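Side-chain contacts in trigger factor (Thermotoga maritima, PDB 2NSC), which probably binds the ribosome through this N-terminal domain and, at full length, acts as a nascent-chain chaperone and peptidyl-prolyl cis-trans isomerase: residues A[17-20]-A[21-25]; A[42-46]-A[47-51]; A[56-59]-A[60-64]. One frame throughout, in Å; residues are numbered along the deposited sequence.

Overall arrangement
The three contacts follow one another along the N-terminal, ribosome-binding domain of trigger factor. Interaction 1 (17-25) turns strand 12-18 into helix 21-36, and its centre lies about 7 Å from that of the chain. Interaction 2 (42-51) lies in the loop that leads from helix 21-36 to helix 51-58. It stands furthest out, about 22 Å from the chain's centre, and carries the signature by which relatives bind the ribosome. Interaction 3 (56-64) is the bend between helices 51-58 and 62-71. Centre to centre, interaction 2 is about 26 Å from interaction 1 and 16 Å from interaction 3, while interactions 1 and 3 are about 18 Å apart. None touches another; nearest atoms are about 5 to 7 Å apart.

Interaction 1: A[17-20]-A[21-25]; sequences YVFG and AEEIA
The side chain of E23 folds back over G20, its CB and its carboxylate meeting the residues just before the helix. CB lies 3.7 Å from G20 O. With chi1 at -70°, CG sits beside the residue's own backbone N, and the extended chain beyond it carries the carboxylate back to the start of the helix. There E23 OE1 accepts the amide of G20: the distance from G20 N to E23 OE1 is 2.9 Å, the angle at the hydrogen 163°, and the donor comes in almost in line with the C-O bond. The same oxygen rests 3.4 Å from F19 CA and approaches the F19 ring at its edge, near the ring plane. OE2 reaches the chain's amino terminus, M1 N, in a weak hydrogen bond. This is the glutamate half of a capping box: G20 is the N-cap, E23 is the third helical residue, and a glycine N-cap has no side chain to return the bond. G20 O, meanwhile, receives I24 N at 3.1 Å, the opening i to i+4 bond of helix 21-36. I24 also brings CG1 within 3.1 Å of that G20 O, a tight fit. Its CG1 stands 4.3 Å from F19 CB, so the residue before the cap and the fourth helical residue form a hydrophobic staple. The F19 side chain also touches L70 of helix 62-71 and L73.

Interaction 2: A[42-46]-A[47-51]; sequences PGFRK and GRIPK
F44 reaches across the turn to P50 and I49, its phenyl ring and the pyrrolidine of P50 crossing at about a right angle. The closest approach is F44 CE1 to P50 CD, 3.5 Å, and CD of the proline also lies 3.6 Å from F44 CD1, so one methylene meets the CD1-CE1 bond of the ring obliquely. Chi1 of F44, -58°, holds CG beside the backbone N and swings the ring toward P50, while F44 CB packs 4.0 Å from I49 CG1. The F44 side chain also touches V53 of helix 51-58, whose N-cap position is P50.

Between these contacts the chain reverses in a type II beta turn from R45 to R48, and G47 and R48 form its returning half. G47 takes the third position with phi 92°, where a CB would be jammed against the carbonyl oxygen of K46. R48 then closes the turn, R48 N bonding to R45 O at 2.9 Å, a bent bond with 141° at the hydrogen. Its side chain rests on the other arm as well: R48 CB lies 3.5 Å from R45 O, and R48 CG 3.6 Å from R45 CB, so the two arginines touch through the first carbons of their side chains.

The sequence here, GFRKGRIP, matches the GFRxGxxP signature of trigger factors, through which relatives dock on the ribosome next to the tunnel exit. Both arginine chains bend at chi2 and chi3 and lead away from the turn, with R45 NE 6.9 Å from R48 NH1. One backbone bond thus closes the turn, apolar contacts of F44 with I49 and P50 join its arms, and the arginine heads stay apart, consistent with a positively charged tip offered to the ribosome.

Interaction 3: A[56-59]-A[60-64]; sequences MKLG and EEFQE
E61 N bonds to L58 O at 3.2 Å, and F62 N bonds to G59 O at the same length. Each bond spans only three residues, so the chain curls tightly here. L58 to E61 has the geometry of a type II' turn. G59 lies at phi 61° and psi -127°, E60 near the helical region, and the CA atoms of L58 and E61 are 5.3 Å apart. The positive phi of G59 marks the point where the chain leaves helix 51-58, and helix 62-71 follows after the bend.

The side chains of L58 and F62 are brought together by this turn. L58 CB lies 4.0 Å from F62 CB, and further out L58 CD1 meets F62 CD1 at 4.0 Å, the methyl arriving at the edge of the ring and near its plane rather than over a face. The F62 ring is placed by chi1 of -176°, with CG opposite the backbone N. The F62 side chain also touches A31 and V32 of helix 21-36, while L58 touches L35 of the same helix. Closer to the backbone, each CB rests on the oxygen that its own amide bonds to: E61 CB is 3.4 Å from L58 O, and F62 CB is 3.5 Å from G59 O.

The bend therefore joins two helices with little linker and sets a leucine and a phenylalanine against a third. Its chemistry is of two kinds: the carbonyl oxygens of L58 and G59 take the amides of E61 and F62, which fixes the course of the backbone through the turn, and separately the apolar side chains of L58 and F62 pack on each other and on helix 21-36.

Interaction 1: A[17-20]-A[21-25]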
loop_
_atom_site.group_PDB
_atom_site.type_symbol
_atom_site.label_atom_id
_atom_site.label_comp_id
_atom_site.label_asym_id
_atom_site.label_seq_id
_atom_site.Cartn_x
_atom_site.Cartn_y
_atom_site.Cartn_z
ATOM N N TYR A 17 -11.240 -1.888 -2.518
ATOM C CA TYR A 17 -10.451 -0.926 -3.292
ATOM C C TYR A 17 -9.183 -1.611 -3.768
ATOM O O TYR A 17 -8.452 -2.163 -2.968
ATOM C CB TYR A 17 -10.094 0.293 -2.429
ATOM C CG TYR A 17 -11.250 1.228 -2.181
ATOM C CD1 TYR A 17 -11.372 2.413 -2.920
ATOM C CD2 TYR A 17 -12.248 0.921 -1.246
ATOM C CE1 TYR A 17 -12.448 3.300 -2.716
ATOM C CE2 TYR A 17 -13.348 1.790 -1.030
ATOM C CZ TYR A 17 -13.434 2.979 -1.772
ATOM O OH TYR A 17 -14.465 3.854 -1.585
ATOM N N VAL A 18 -8.942 -1.586 -5.074
ATOM C CA VAL A 18 -7.715 -2.114 -5.678
ATOM C C VAL A 18 -6.938 -0.932 -6.261
ATOM O O VAL A 18 -7.464 -0.171 -7.082
ATOM C CB VAL A 18 -8.042 -3.141 -6.789
ATOM C CG1 VAL A 18 -6.767 -3.627 -7.500
ATOM C CG2 VAL A 18 -8.812 -4.330 -6.206
ATOM N N PHE A 19 -5.689 -0.791 -5.833
ATOM C CA PHE A 19 -4.885 0.367 -6.170
ATOM C C PHE A 19 -3.900 0.032 -7.280
ATOM O O PHE A 19 -3.317 -1.053 -7.297
ATOM C CB PHE A 19 -4.152 0.902 -4.933
ATOM C CG PHE A 19 -5.072 1.288 -3.811
ATOM C CD1 PHE A 19 -5.659 2.545 -3.781
ATOM C CD2 PHE A 19 -5.396 0.376 -2.802
ATOM C CE1 PHE A 19 -6.536 2.903 -2.740
ATOM C CE2 PHE A 19 -6.253 0.730 -1.767
ATOM C CZ PHE A 19 -6.841 2.000 -1.740
ATOM N N GLY A 20 -3.723 0.987 -8.194
ATOM C CA GLY A 20 -2.849 0.816 -9.337
ATOM C C GLY A 20 -1.408 1.183 -9.033
ATOM O O GLY A 20 -1.113 1.725 -7.971
ATOM N N ALA A 21 -0.517 0.884 -9.972
ATOM C CA ALA A 21 0.914 1.141 -9.813
ATOM C C ALA A 21 1.271 2.611 -9.492
ATOM O O ALA A 21 2.217 2.874 -8.742
ATOM C CB ALA A 21 1.675 0.663 -11.071
ATOM N N GLU A 22 0.529 3.559 -10.055
ATOM C CA GLU A 22 0.848 4.975 -9.852
ATOM C C GLU A 22 0.533 5.429 -8.418
ATOM O O GLU A 22 1.325 6.139 -7.798
ATOM C CB GLU A 22 0.118 5.838 -10.882
ATOM C CG GLU A 22 0.307 7.353 -10.710
ATOM C CD GLU A 22 1.780 7.803 -10.669
ATOM O OE1 GLU A 22 2.503 7.637 -11.688
ATOM O OE2 GLU A 22 2.204 8.349 -9.616
ATOM N N GLU A 23 -0.620 4.989 -7.904
ATOM C CA GLU A 23 -1.091 5.297 -6.565
ATOM C C GLU A 23 -0.171 4.693 -5.526
ATOM O O GLU A 23 0.105 5.310 -4.499
ATOM C CB GLU A 23 -2.502 4.748 -6.380
ATOM C CG GLU A 23 -3.525 5.514 -7.187
ATOM C CD GLU A 23 -4.825 4.771 -7.334
ATOM O OE1 GLU A 23 -4.799 3.525 -7.461
ATOM O OE2 GLU A 23 -5.881 5.443 -7.316
ATOM N N ILE A 24 0.300 3.486 -5.814
ATOM C CA ILE A 24 1.221 2.771 -4.943
ATOM C C ILE A 24 2.543 3.545 -4.836
ATOM O O ILE A 24 3.029 3.797 -3.739
ATOM C CB ILE A 24 1.439 1.330 -5.444
ATOM C CG1 ILE A 24 0.126 0.551 -5.340
ATOM C CG2 ILE A 24 2.557 0.623 -4.648
ATOM C CD1 ILE A 24 0.236 -0.898 -5.796
ATOM N N ALA A 25 3.086 3.955 -5.976
ATOM C CA ALA A 25 4.300 4.754 -5.984
ATOM C C ALA A 25 4.120 6.079 -5.217
ATOM O O ALA A 25 4.978 6.433 -4.392
ATOM C CB ALA A 25 4.781 4.991 -7.416
#

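Interaction 2: A[42-46]-A[47-51]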
loop_
_atom_site.group_PDB
_atom_site.type_symbol
_atom_site.label_atom_id
_atom_site.label_comp_id
_atom_site.label_asym_id
_atom_site.label_seq_id
_atom_site.Cartn_x
_atom_site.Cartn_y
_atom_site.Cartn_z
ATOM N N PRO A 42 22.083 6.520 11.516
ATOM C CA PRO A 42 23.473 6.860 11.214
ATOM C C PRO A 42 23.764 6.780 9.711
ATOM O O PRO A 42 23.229 5.905 9.021
ATOM C CB PRO A 42 24.275 5.801 11.988
ATOM C CG PRO A 42 23.349 5.340 13.070
ATOM C CD PRO A 42 21.983 5.418 12.496
ATOM N N GLY A 43 24.579 7.709 9.217
ATOM C CA GLY A 43 25.005 7.706 7.818
ATOM C C GLY A 43 24.194 8.586 6.880
ATOM O O GLY A 43 24.568 8.752 5.714
ATOM N N PHE A 44 23.082 9.137 7.377
ATOM C CA PHE A 44 22.248 10.053 6.597
ATOM C C PHE A 44 21.807 11.279 7.380
ATOM O O PHE A 44 21.345 11.176 8.520
ATOM C CB PHE A 44 21.024 9.328 6.046
ATOM C CG PHE A 44 21.368 8.172 5.185
ATOM C CD1 PHE A 44 21.731 8.368 3.853
ATOM C CD2 PHE A 44 21.362 6.881 5.704
ATOM C CE1 PHE A 44 22.074 7.286 3.043
ATOM C CE2 PHE A 44 21.705 5.789 4.909
ATOM C CZ PHE A 44 22.052 5.993 3.567
ATOM N N ARG A 45 21.961 12.438 6.752
ATOM C CA ARG A 45 21.409 13.689 7.266
ATOM C C ARG A 45 19.922 13.565 7.662
ATOM O O ARG A 45 19.151 12.848 7.024
ATOM C CB ARG A 45 21.565 14.802 6.222
ATOM C CG ARG A 45 23.002 15.186 5.857
ATOM C CD ARG A 45 23.716 15.866 7.031
ATOM N NE ARG A 45 22.853 16.844 7.701
ATOM C CZ ARG A 45 23.150 18.138 7.842
ATOM N NH1 ARG A 45 24.308 18.623 7.368
ATOM N NH2 ARG A 45 22.292 18.939 8.470
ATOM N N LYS A 46 19.554 14.281 8.721
ATOM C CA LYS A 46 18.188 14.358 9.218
ATOM C C LYS A 46 17.200 14.731 8.108
ATOM O O LYS A 46 17.197 15.870 7.636
ATOM C CB LYS A 46 18.110 15.402 10.336
ATOM C CG LYS A 46 16.723 15.528 10.941
ATOM C CD LYS A 46 16.488 16.840 11.678
ATOM C CE LYS A 46 15.084 16.818 12.302
ATOM N NZ LYS A 46 14.531 18.176 12.558
ATOM N N GLY A 47 16.365 13.770 7.710
ATOM C CA GLY A 47 15.340 13.985 6.679
ATOM C C GLY A 47 15.805 13.646 5.265
ATOM O O GLY A 47 15.145 13.996 4.288
ATOM N N ARG A 48 16.943 12.962 5.146
ATOM C CA ARG A 48 17.508 12.705 3.822
ATOM C C ARG A 48 17.737 11.226 3.526
ATOM O O ARG A 48 18.544 10.885 2.658
ATOM C CB ARG A 48 18.823 13.493 3.619
ATOM C CG ARG A 48 18.767 14.997 3.971
ATOM C CD ARG A 48 17.953 15.821 2.983
ATOM N NE ARG A 48 18.349 15.531 1.609
ATOM C CZ ARG A 48 19.300 16.168 0.927
ATOM N NH1 ARG A 48 19.975 17.176 1.462
ATOM N NH2 ARG A 48 19.562 15.792 -0.316
ATOM N N ILE A 49 17.050 10.338 4.234
ATOM C CA ILE A 49 17.252 8.903 3.983
ATOM C C ILE A 49 16.611 8.521 2.632
ATOM O O ILE A 49 15.429 8.775 2.425
ATOM C CB ILE A 49 16.695 8.011 5.126
ATOM C CG1 ILE A 49 17.170 8.502 6.504
ATOM C CG2 ILE A 49 17.100 6.552 4.898
ATOM C CD1 ILE A 49 16.370 7.941 7.691
ATOM N N PRO A 50 17.395 7.938 1.702
ATOM C CA PRO A 50 16.800 7.491 0.431
ATOM C C PRO A 50 15.705 6.422 0.610
ATOM O O PRO A 50 15.770 5.633 1.562
ATOM C CB PRO A 50 18.004 6.916 -0.344
ATOM C CG PRO A 50 19.203 7.566 0.272
ATOM C CD PRO A 50 18.846 7.689 1.731
ATOM N N LYS A 51 14.716 6.418 -0.291
ATOM C CA LYS A 51 13.634 5.411 -0.308
ATOM C C LYS A 51 14.142 3.959 -0.232
ATOM O O LYS A 51 13.613 3.152 0.536
ATOM C CB LYS A 51 12.709 5.601 -1.531
ATOM C CG LYS A 51 11.670 4.470 -1.716
ATOM C CD LYS A 51 10.432 4.883 -2.506
ATOM C CE LYS A 51 10.727 5.094 -3.971
ATOM N NZ LYS A 51 9.468 5.321 -4.750
#

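Interaction 3: A[56-59]-A[60-64]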
loop_
_atom_site.group_PDB
_atom_site.type_symbol
_atom_site.label_atom_id
_atom_site.label_comp_id
_atom_site.label_asym_id
_atom_site.label_seq_id
_atom_site.Cartn_x
_atom_site.Cartn_y
_atom_site.Cartn_z
ATOM N N MET A 56 14.873 -1.254 2.711
ATOM C CA MET A 56 15.838 -2.291 3.129
ATOM C C MET A 56 15.869 -2.498 4.654
ATOM O O MET A 56 15.777 -3.633 5.134
ATOM C CB MET A 56 17.240 -1.971 2.591
ATOM C CG MET A 56 18.295 -2.990 2.960
ATOM S SD MET A 56 19.973 -2.388 2.692
ATOM C CE MET A 56 20.131 -1.173 4.010
ATOM N N LYS A 57 16.000 -1.394 5.393
ATOM C CA LYS A 57 15.952 -1.395 6.859
ATOM C C LYS A 57 14.636 -1.970 7.393
ATOM O O LYS A 57 14.634 -2.932 8.171
ATOM C CB LYS A 57 16.125 0.033 7.405
ATOM C CG LYS A 57 17.415 0.741 7.008
ATOM C CD LYS A 57 18.615 0.092 7.637
ATOM C CE LYS A 57 19.894 0.758 7.188
ATOM N NZ LYS A 57 21.012 0.363 8.082
ATOM N N LEU A 58 13.527 -1.372 6.955
ATOM C CA LEU A 58 12.186 -1.728 7.418
ATOM C C LEU A 58 11.671 -3.068 6.906
ATOM O O LEU A 58 10.874 -3.712 7.580
ATOM C CB LEU A 58 11.175 -0.638 7.043
ATOM C CG LEU A 58 11.451 0.810 7.455
ATOM C CD1 LEU A 58 10.191 1.638 7.352
ATOM C CD2 LEU A 58 12.016 0.880 8.852
ATOM N N GLY A 59 12.105 -3.469 5.714
ATOM C CA GLY A 59 11.657 -4.720 5.102
ATOM C C GLY A 59 10.160 -4.707 4.876
ATOM O O GLY A 59 9.621 -3.752 4.296
ATOM N N GLU A 60 9.486 -5.748 5.369
ATOM C CA GLU A 60 8.038 -5.915 5.155
ATOM C C GLU A 60 7.186 -4.893 5.909
ATOM O O GLU A 60 6.010 -4.731 5.608
ATOM C CB GLU A 60 7.585 -7.352 5.464
ATOM C CG GLU A 60 8.360 -8.423 4.676
ATOM C CD GLU A 60 7.653 -9.772 4.612
ATOM O OE1 GLU A 60 7.383 -10.370 5.680
ATOM O OE2 GLU A 60 7.385 -10.247 3.482
ATOM N N GLU A 61 7.790 -4.203 6.874
ATOM C CA GLU A 61 7.107 -3.151 7.618
ATOM C C GLU A 61 6.888 -1.892 6.779
ATOM O O GLU A 61 5.977 -1.119 7.068
ATOM C CB GLU A 61 7.880 -2.795 8.891
ATOM C CG GLU A 61 6.984 -2.339 10.040
ATOM C CD GLU A 61 7.731 -1.680 11.212
ATOM O OE1 GLU A 61 8.910 -2.046 11.490
ATOM O OE2 GLU A 61 7.120 -0.778 11.857
ATOM N N PHE A 62 7.713 -1.686 5.748
ATOM C CA PHE A 62 7.568 -0.516 4.887
ATOM C C PHE A 62 6.217 -0.531 4.185
ATOM O O PHE A 62 5.604 0.523 4.018
ATOM C CB PHE A 62 8.699 -0.386 3.859
ATOM C CG PHE A 62 8.618 0.884 3.031
ATOM C CD1 PHE A 62 9.218 2.072 3.485
ATOM C CD2 PHE A 62 7.928 0.901 1.816
ATOM C CE1 PHE A 62 9.137 3.256 2.759
ATOM C CE2 PHE A 62 7.833 2.087 1.065
ATOM C CZ PHE A 62 8.444 3.272 1.533
ATOM N N GLN A 63 5.767 -1.726 3.789
ATOM C CA GLN A 63 4.463 -1.933 3.155
ATOM C C GLN A 63 3.305 -1.447 4.016
ATOM O O GLN A 63 2.297 -0.987 3.493
ATOM C CB GLN A 63 4.196 -3.423 2.911
ATOM C CG GLN A 63 5.071 -4.142 1.938
ATOM C CD GLN A 63 4.547 -5.546 1.677
ATOM O OE1 GLN A 63 3.473 -5.943 2.179
ATOM N NE2 GLN A 63 5.281 -6.302 0.864
ATOM N N GLU A 64 3.428 -1.625 5.334
ATOM C CA GLU A 64 2.390 -1.200 6.274
ATOM C C GLU A 64 2.160 0.302 6.168
ATOM O O GLU A 64 1.012 0.756 6.149
ATOM C CB GLU A 64 2.769 -1.572 7.707
ATOM C CG GLU A 64 2.861 -3.081 7.944
ATOM C CD GLU A 64 1.603 -3.842 7.478
ATOM O OE1 GLU A 64 0.458 -3.396 7.761
ATOM O OE2 GLU A 64 1.774 -4.902 6.829
#